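Local atomic coordinates of prolyl 4-hydroxylase (Phytophthora capsici LT1534, PDB entry 6IUQ), a protein that probably hydroxylates proline residues at the 4-position, as an iron(II)- and 2-oxoglutarate-dependent oxygenase built on a double-stranded beta-helix core. Residues Asp42-Gly47 against Lys201-Val206; Tyr275-Tyr280 against Arg321-Arg326; Tyr130-Ser135 against Lys165-Cys170. All blocks are in the same frame, centred on the assembly; numbering follows the deposited sequence.

Interactions 1 and 3 share the larger sheet of the double-stranded beta-helix core: strands 204-209 and 166-173 are neighbours, and Val-205 CG1 of interaction 1 packs on Cys-170 SG of interaction 3 at 4.1 Å, although the centres of the two contacts are about 21 Å apart. Interaction 2 joins two helices of the C-terminal part, 276-287 and 313-328, on the opposite side of the chain's centre from interaction 1, about 33 Å between contact centres. The iron(II) ion is held by His-156, Asp-158 and His-215. The side chain of Val-168 in interaction 3 is about 12 Å from it, while interaction 2 packs on Leu-214 and Arg-216, which flank His-215 in strand 214-217.

Interaction 1. Residues Asp42-Gly47 against Lys201-Val206; sequences DCFGHG and KMDRVV
A chi1 of -162°, which swings CG of Asp-203 away from its own backbone N, carries the side chain from its turn into the loop 42-45, where the carboxylate is gripped by successive backbone N-H groups. Phe-44 N donates to OD1 of Asp-203 at 2.9 Å, and Gly-45 N donates to OD2 of Asp-203 at 2.8 Å. Each oxygen is met on its syn side, slightly out of the carboxylate plane, and the Gly-45 bond is the more bent of the two. OD1 also lies in the plane of the Phe-44 ring, at its edge. One residue earlier, Cys-43 N bonds to the main-chain O of Asp-203 at 3.1 Å with an N-H...O angle of 165°. The loop is therefore held by both the backbone and the side chain of one aspartate. Asp-203 stands near the end of a type II beta turn, Lys-201 to Arg-204, leading into strand 204-209 of the core sheet, and Gly-45 is the N-cap residue of helix 46-61. The positive end of that helix would probably favour the charged carboxylate. Two waters complete the polar network. One donates to both OD1 of Asp-42 and OD2 of Asp-203, bridging carboxylates whose oxygens are 4.3 Å apart; the other links Asp-42 N to Met-202 O. On the apolar side of the contact, CG2 of Val-205 packs against CB of Cys-43 at 3.6 Å. The same Val-205 CG2 lies 3.9 Å from CE1 of Phe-44, at the ring edge. That ring in turn meets Trp-48 edge-to-face. At the other border of the contact, CD2 of His-46 approaches CG of selenomethionine Met-202 obliquely at 4.5 Å, while the imidazole nitrogens of His-46 bond to Glu-11 and Glu-176.

Interaction 2. Residues Tyr275-Tyr280 against Arg321-Arg326; sequences YEEEYY and RLRDVR
Arg-326 lays its guanidinium almost flat over one face of the Tyr-275 ring, the two planes 19° apart, with CE2 of Tyr-275 over the guanidinium centre and 3.4 Å from CZ of Arg-326. The CD methylene of Arg-326 covers the same ring in a CH-pi contact. With its face against the tyrosine, the guanidinium uses its edge for Glu-278: an end-on salt bridge in which NH2 of Arg-326 reaches OE2 of Glu-278 at 2.6 Å and NH1 reaches OE1. OE2 of Glu-278 lies in the guanidinium plane, but the carboxylate is twisted out of it, and NH2 approaches OE2 from above the carboxylate plane. Helices 276-287 and 313-328 are joined in this way; their segments 276-280 and 321-326 run nearly perpendicular, with axes 13.7 Å apart at closest approach, a gap spanned by long side chains. Arg-323 repeats the end-on grip on Glu-277, from NH1 to OE1 at 2.9 Å and from NH2 to OE2 at 2.6 Å. NH1 of Arg-323 makes a weak hydrogen bond to Gly-273 O, and NH1 of Arg-326 a weak one to Val-274 O; the hydroxyl of Tyr-275 is bonded to Leu-192 N.

Interaction 3. Residues Tyr130-Ser135 against Lys165-Cys170; sequences YDLQFS and KRKVTC
Lys-167 passes over one face of the Tyr-130 ring. Its CE is 4.1 Å from the centroid of the Tyr-130 ring, a CH-pi contact offset toward CG and CD1. Beyond it, NZ of Lys-167 stands 4.8 Å from the same centroid, 4° off the ring normal, in cation-pi geometry. The bend at chi2 of Lys-167 (55°) helps carry the chain across the ring, while CB and CG, nearer the backbone, rest on CD2 of Leu-132, the Lys-167 CB to Leu-132 CD2 distance being 3.8 Å. CG2 of Val-168 packs against CD2 of Tyr-130 at 4.1 Å and against CD2 of Leu-132 at 4.2 Å. Polar partners further out hold both ends of the lysine-tyrosine pair: NZ of Lys-167 forms a salt bridge with Asp-211 and a hydrogen bond with Gln-209, and Gln-209 also bonds to the Tyr-130 hydroxyl, which has a second partner in Asp-33. The buried ammonium is thus satisfied beside the ring. Lys-167 and Val-168 can both turn toward the loop because they form a classic beta bulge opposite Leu-231. Further along the strand, Thr-169 OG1 bonds to the iron ligand Asp-158. Segment 130-135 is part of the connection from helix 118-126, whose Leu-123 meets Leu-132, to strand 139-146, and rests on strand 166-173, which lies between strands 204-209 and 224-232 in the core sheet.

Interaction 1. Residues Asp42-Gly47 against Lys201-Val206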
# COMPACT_ATOMS: atom_id res chain seq x y z
N ASP A 42 -14.39 -9.20 -2.74
CA ASP A 42 -14.64 -10.36 -3.58
C ASP A 42 -14.18 -10.15 -5.02
O ASP A 42 -14.89 -10.41 -5.99
CB ASP A 42 -16.13 -10.73 -3.50
CG ASP A 42 -16.57 -11.02 -2.08
OD1 ASP A 42 -16.06 -12.00 -1.48
OD2 ASP A 42 -17.42 -10.27 -1.54
N CYS A 43 -12.94 -9.69 -5.16
CA CYS A 43 -12.43 -9.24 -6.44
C CYS A 43 -12.17 -10.42 -7.40
O CYS A 43 -12.69 -10.43 -8.51
CB CYS A 43 -11.17 -8.41 -6.20
SG CYS A 43 -10.42 -7.71 -7.67
N PHE A 44 -11.40 -11.42 -6.98
CA PHE A 44 -11.07 -12.54 -7.87
C PHE A 44 -12.15 -13.62 -7.86
O PHE A 44 -12.26 -14.40 -8.81
CB PHE A 44 -9.72 -13.17 -7.48
CG PHE A 44 -8.53 -12.31 -7.78
CD1 PHE A 44 -8.20 -11.25 -6.95
CD2 PHE A 44 -7.76 -12.54 -8.91
CE1 PHE A 44 -7.09 -10.43 -7.24
CE2 PHE A 44 -6.64 -11.73 -9.22
CZ PHE A 44 -6.31 -10.67 -8.38
N GLY A 45 -12.94 -13.66 -6.80
CA GLY A 45 -13.88 -14.75 -6.59
C GLY A 45 -13.24 -15.75 -5.65
O GLY A 45 -12.01 -15.87 -5.58
N HIS A 46 -14.07 -16.48 -4.92
CA HIS A 46 -13.58 -17.29 -3.82
C HIS A 46 -12.71 -18.46 -4.25
O HIS A 46 -11.71 -18.77 -3.60
CB HIS A 46 -14.76 -17.81 -2.99
CG HIS A 46 -14.33 -18.54 -1.76
ND1 HIS A 46 -14.17 -19.91 -1.73
CD2 HIS A 46 -13.98 -18.09 -0.54
CE1 HIS A 46 -13.75 -20.27 -0.53
NE2 HIS A 46 -13.63 -19.19 0.21
N GLY A 47 -13.09 -19.12 -5.34
CA GLY A 47 -12.32 -20.26 -5.81
C GLY A 47 -10.93 -19.83 -6.22
O GLY A 47 -9.93 -20.40 -5.79
N LYS A 201 -9.58 -9.04 4.78
CA LYS A 201 -10.47 -10.14 4.45
C LYS A 201 -10.08 -10.86 3.17
O LYS A 201 -9.52 -10.26 2.25
CB LYS A 201 -11.90 -9.62 4.33
CG LYS A 201 -12.38 -9.07 5.64
CD LYS A 201 -13.83 -8.70 5.63
CE LYS A 201 -14.30 -8.53 7.08
NZ LYS A 201 -15.40 -7.54 7.20
N MSE A 202 -10.35 -12.16 3.16
CA MSE A 202 -10.16 -13.04 2.03
C MSE A 202 -10.73 -12.41 0.75
O MSE A 202 -11.88 -11.96 0.74
CB MSE A 202 -10.84 -14.39 2.31
CG MSE A 202 -10.81 -15.42 1.17
SE MSE A 202 -9.02 -15.94 0.64
CE MSE A 202 -9.27 -17.84 0.22
N ASP A 203 -9.91 -12.36 -0.29
CA ASP A 203 -10.33 -11.92 -1.61
C ASP A 203 -10.70 -10.43 -1.64
O ASP A 203 -11.44 -9.96 -2.51
CB ASP A 203 -11.49 -12.78 -2.12
CG ASP A 203 -11.66 -12.67 -3.61
OD1 ASP A 203 -10.67 -12.32 -4.29
OD2 ASP A 203 -12.79 -12.93 -4.12
N ARG A 204 -10.16 -9.68 -0.68
CA ARG A 204 -10.27 -8.23 -0.71
C ARG A 204 -9.03 -7.60 -1.33
O ARG A 204 -7.91 -7.95 -0.99
CB ARG A 204 -10.48 -7.68 0.71
CG ARG A 204 -10.33 -6.18 0.81
CD ARG A 204 -10.69 -5.72 2.20
NE ARG A 204 -12.14 -5.60 2.38
CZ ARG A 204 -12.73 -5.31 3.54
NH1 ARG A 204 -12.00 -5.13 4.65
NH2 ARG A 204 -14.05 -5.20 3.58
N VAL A 205 -9.26 -6.66 -2.24
CA VAL A 205 -8.18 -5.92 -2.89
C VAL A 205 -8.17 -4.46 -2.42
O VAL A 205 -9.22 -3.80 -2.42
CB VAL A 205 -8.33 -5.98 -4.45
CG1 VAL A 205 -7.46 -4.94 -5.11
CG2 VAL A 205 -7.98 -7.35 -4.97
N VAL A 206 -7.01 -3.97 -2.01
CA VAL A 206 -6.84 -2.54 -1.74
C VAL A 206 -5.86 -1.96 -2.76
O VAL A 206 -4.80 -2.53 -2.99
CB VAL A 206 -6.32 -2.26 -0.32
CG1 VAL A 206 -6.32 -0.74 -0.04
CG2 VAL A 206 -7.16 -2.97 0.72
O HOH W 1 -14.85 -13.99 -2.80
O HOH W 2 -13.67 -9.91 -0.21

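Interaction 2. Residues Tyr275-Tyr280 against Arg321-Arg326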
# COMPACT_ATOMS: atom_id res chain seq x y z
N TYR A 275 2.04 13.63 11.75
CA TYR A 275 1.58 12.40 12.40
C TYR A 275 2.59 11.85 13.42
O TYR A 275 2.69 10.64 13.60
CB TYR A 275 1.28 11.34 11.34
CG TYR A 275 0.08 11.67 10.49
CD1 TYR A 275 0.17 12.61 9.47
CD2 TYR A 275 -1.14 11.07 10.72
CE1 TYR A 275 -0.94 12.94 8.70
CE2 TYR A 275 -2.24 11.37 9.95
CZ TYR A 275 -2.14 12.31 8.95
OH TYR A 275 -3.24 12.61 8.19
N GLU A 276 3.31 12.74 14.09
CA GLU A 276 4.29 12.34 15.10
C GLU A 276 3.78 11.28 16.08
O GLU A 276 4.47 10.30 16.35
CB GLU A 276 4.74 13.56 15.90
CG GLU A 276 6.05 13.35 16.64
CD GLU A 276 6.37 14.47 17.62
OE1 GLU A 276 6.10 15.66 17.30
OE2 GLU A 276 6.87 14.16 18.71
N GLU A 277 2.57 11.46 16.60
CA GLU A 277 2.04 10.53 17.59
C GLU A 277 1.93 9.13 17.00
O GLU A 277 2.34 8.14 17.62
CB GLU A 277 0.68 11.00 18.11
CG GLU A 277 0.68 12.38 18.78
CD GLU A 277 0.90 13.53 17.78
OE1 GLU A 277 0.69 13.33 16.56
OE2 GLU A 277 1.29 14.62 18.23
N GLU A 278 1.38 9.05 15.78
CA GLU A 278 1.23 7.77 15.10
C GLU A 278 2.58 7.11 14.76
O GLU A 278 2.77 5.92 15.00
CB GLU A 278 0.41 7.93 13.82
CG GLU A 278 -1.08 8.11 14.05
CD GLU A 278 -1.49 9.53 14.42
OE1 GLU A 278 -0.72 10.48 14.20
OE2 GLU A 278 -2.62 9.70 14.93
N TYR A 279 3.51 7.87 14.19
CA TYR A 279 4.86 7.37 13.96
C TYR A 279 5.52 6.88 15.26
O TYR A 279 6.10 5.79 15.30
CB TYR A 279 5.73 8.46 13.34
CG TYR A 279 5.68 8.63 11.84
CD1 TYR A 279 4.65 9.34 11.23
CD2 TYR A 279 6.70 8.15 11.03
CE1 TYR A 279 4.62 9.53 9.84
CE2 TYR A 279 6.69 8.34 9.65
CZ TYR A 279 5.64 9.04 9.06
OH TYR A 279 5.62 9.23 7.70
N TYR A 280 5.43 7.69 16.31
CA TYR A 280 6.04 7.32 17.59
C TYR A 280 5.40 6.06 18.18
O TYR A 280 6.11 5.14 18.62
CB TYR A 280 5.95 8.49 18.58
CG TYR A 280 6.69 8.24 19.89
CD1 TYR A 280 8.05 8.49 20.00
CD2 TYR A 280 6.01 7.77 21.02
CE1 TYR A 280 8.73 8.28 21.20
CE2 TYR A 280 6.68 7.55 22.22
CZ TYR A 280 8.04 7.80 22.29
OH TYR A 280 8.71 7.57 23.46
N ARG A 321 -0.05 24.19 12.09
CA ARG A 321 -1.30 24.57 11.43
C ARG A 321 -1.94 23.38 10.74
O ARG A 321 -3.16 23.22 10.78
CB ARG A 321 -1.08 25.70 10.42
CG ARG A 321 -0.74 27.01 11.08
CD ARG A 321 -1.20 28.18 10.25
NE ARG A 321 -0.89 29.44 10.91
CZ ARG A 321 -1.75 30.11 11.67
NH1 ARG A 321 -2.98 29.65 11.86
NH2 ARG A 321 -1.38 31.25 12.23
N LEU A 322 -1.13 22.53 10.12
CA LEU A 322 -1.67 21.31 9.52
C LEU A 322 -2.21 20.40 10.59
O LEU A 322 -3.25 19.77 10.40
CB LEU A 322 -0.61 20.59 8.68
CG LEU A 322 -0.07 21.44 7.53
CD1 LEU A 322 0.98 20.66 6.76
CD2 LEU A 322 -1.19 21.87 6.61
N ARG A 323 -1.52 20.31 11.72
CA ARG A 323 -2.00 19.46 12.80
C ARG A 323 -3.33 19.98 13.34
O ARG A 323 -4.21 19.21 13.69
CB ARG A 323 -0.96 19.36 13.91
CG ARG A 323 0.24 18.52 13.50
CD ARG A 323 1.35 18.61 14.52
NE ARG A 323 0.82 18.30 15.83
CZ ARG A 323 0.74 17.08 16.35
NH1 ARG A 323 1.18 16.02 15.66
NH2 ARG A 323 0.24 16.91 17.56
N ASP A 324 -3.48 21.30 13.37
CA ASP A 324 -4.75 21.92 13.75
C ASP A 324 -5.91 21.59 12.79
O ASP A 324 -7.04 21.36 13.22
CB ASP A 324 -4.57 23.43 13.85
CG ASP A 324 -3.92 23.86 15.16
OD1 ASP A 324 -4.20 23.22 16.19
OD2 ASP A 324 -3.11 24.83 15.14
N VAL A 325 -5.63 21.58 11.49
CA VAL A 325 -6.62 21.18 10.50
C VAL A 325 -7.06 19.74 10.72
O VAL A 325 -8.24 19.40 10.65
CB VAL A 325 -6.07 21.31 9.07
CG1 VAL A 325 -7.04 20.71 8.09
CG2 VAL A 325 -5.77 22.77 8.74
N ARG A 326 -6.08 18.89 11.01
CA ARG A 326 -6.34 17.49 11.29
C ARG A 326 -7.25 17.31 12.51
O ARG A 326 -8.20 16.53 12.48
CB ARG A 326 -5.01 16.77 11.51
CG ARG A 326 -5.06 15.31 11.17
CD ARG A 326 -3.79 14.60 11.60
NE ARG A 326 -4.16 13.31 12.17
CZ ARG A 326 -3.37 12.59 12.95
NH1 ARG A 326 -2.15 13.04 13.26
NH2 ARG A 326 -3.81 11.43 13.43

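Interaction 3. Residues Tyr130-Ser135 against Lys165-Cys170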
# COMPACT_ATOMS: atom_id res chain seq x y z
N TYR A 130 -0.82 8.55 -15.05
CA TYR A 130 0.13 7.92 -14.12
C TYR A 130 1.31 7.31 -14.87
O TYR A 130 2.35 7.01 -14.27
CB TYR A 130 -0.53 6.82 -13.29
CG TYR A 130 -1.57 7.26 -12.28
CD1 TYR A 130 -1.94 8.61 -12.13
CD2 TYR A 130 -2.18 6.32 -11.46
CE1 TYR A 130 -2.90 8.98 -11.22
CE2 TYR A 130 -3.16 6.68 -10.56
CZ TYR A 130 -3.51 8.00 -10.44
OH TYR A 130 -4.47 8.33 -9.52
N ASP A 131 1.13 7.09 -16.17
CA ASP A 131 2.20 6.61 -17.03
C ASP A 131 2.77 5.27 -16.56
O ASP A 131 3.98 5.11 -16.45
CB ASP A 131 3.32 7.64 -17.09
CG ASP A 131 4.17 7.50 -18.33
OD1 ASP A 131 3.89 6.59 -19.14
OD2 ASP A 131 5.12 8.31 -18.49
N LEU A 132 1.89 4.31 -16.28
CA LEU A 132 2.33 3.02 -15.76
C LEU A 132 3.02 2.20 -16.86
O LEU A 132 2.77 2.38 -18.05
CB LEU A 132 1.14 2.25 -15.17
CG LEU A 132 0.43 2.95 -14.01
CD1 LEU A 132 -0.78 2.16 -13.57
CD2 LEU A 132 1.37 3.23 -12.82
N GLN A 133 3.88 1.29 -16.44
CA GLN A 133 4.72 0.57 -17.37
C GLN A 133 4.37 -0.92 -17.46
O GLN A 133 4.16 -1.59 -16.45
CB GLN A 133 6.18 0.73 -16.96
CG GLN A 133 6.67 2.18 -16.81
CD GLN A 133 6.85 2.86 -18.14
OE1 GLN A 133 6.05 3.71 -18.53
NE2 GLN A 133 7.89 2.47 -18.86
N PHE A 134 4.36 -1.43 -18.69
CA PHE A 134 4.04 -2.82 -18.94
C PHE A 134 5.24 -3.77 -18.84
O PHE A 134 5.09 -4.98 -18.69
CB PHE A 134 3.39 -2.95 -20.30
CG PHE A 134 1.96 -2.49 -20.33
CD1 PHE A 134 1.64 -1.17 -20.59
CD2 PHE A 134 0.92 -3.39 -20.08
CE1 PHE A 134 0.31 -0.75 -20.62
CE2 PHE A 134 -0.41 -2.97 -20.11
CZ PHE A 134 -0.71 -1.65 -20.38
N SER A 135 6.44 -3.21 -18.88
CA SER A 135 7.63 -4.03 -18.85
C SER A 135 7.68 -4.83 -17.55
O SER A 135 7.24 -4.35 -16.51
CB SER A 135 8.89 -3.17 -19.01
OG SER A 135 10.04 -3.89 -18.63
N LYS A 165 10.45 3.83 -7.66
CA LYS A 165 9.64 3.98 -8.84
C LYS A 165 8.16 3.65 -8.71
O LYS A 165 7.42 3.84 -9.63
CB LYS A 165 10.23 3.10 -9.95
CG LYS A 165 11.66 3.37 -10.31
CD LYS A 165 11.84 4.82 -10.69
CE LYS A 165 10.65 5.30 -11.48
NZ LYS A 165 10.76 6.73 -11.81
N ARG A 166 7.74 3.17 -7.56
CA ARG A 166 6.37 2.74 -7.34
C ARG A 166 5.35 3.86 -7.42
O ARG A 166 5.54 4.93 -6.85
CB ARG A 166 6.25 2.06 -5.99
CG ARG A 166 7.03 0.78 -5.90
CD ARG A 166 7.23 0.48 -4.43
NE ARG A 166 7.86 -0.81 -4.18
CZ ARG A 166 8.20 -1.23 -2.97
NH1 ARG A 166 7.98 -0.46 -1.90
NH2 ARG A 166 8.76 -2.43 -2.84
N LYS A 167 4.27 3.58 -8.14
CA LYS A 167 3.17 4.53 -8.30
C LYS A 167 1.87 3.98 -7.68
O LYS A 167 1.24 4.67 -6.89
CB LYS A 167 2.96 4.84 -9.79
CG LYS A 167 1.84 5.85 -10.06
CD LYS A 167 2.11 7.11 -9.28
CE LYS A 167 0.91 8.03 -9.20
NZ LYS A 167 0.61 8.27 -7.76
N VAL A 168 1.47 2.77 -8.03
CA VAL A 168 0.27 2.15 -7.46
C VAL A 168 0.58 0.91 -6.63
O VAL A 168 1.30 0.02 -7.07
CB VAL A 168 -0.73 1.72 -8.57
CG1 VAL A 168 -1.97 1.06 -7.95
CG2 VAL A 168 -1.12 2.92 -9.42
N THR A 169 0.03 0.86 -5.42
CA THR A 169 0.14 -0.32 -4.59
C THR A 169 -1.13 -1.15 -4.68
O THR A 169 -2.23 -0.61 -4.56
CB THR A 169 0.40 0.04 -3.12
OG1 THR A 169 1.65 0.74 -3.01
CG2 THR A 169 0.41 -1.24 -2.26
N CYS A 170 -0.98 -2.45 -4.91
CA CYS A 170 -2.12 -3.34 -5.02
C CYS A 170 -1.98 -4.50 -4.06
O CYS A 170 -1.07 -5.33 -4.20
CB CYS A 170 -2.27 -3.85 -6.45
SG CYS A 170 -3.59 -5.10 -6.56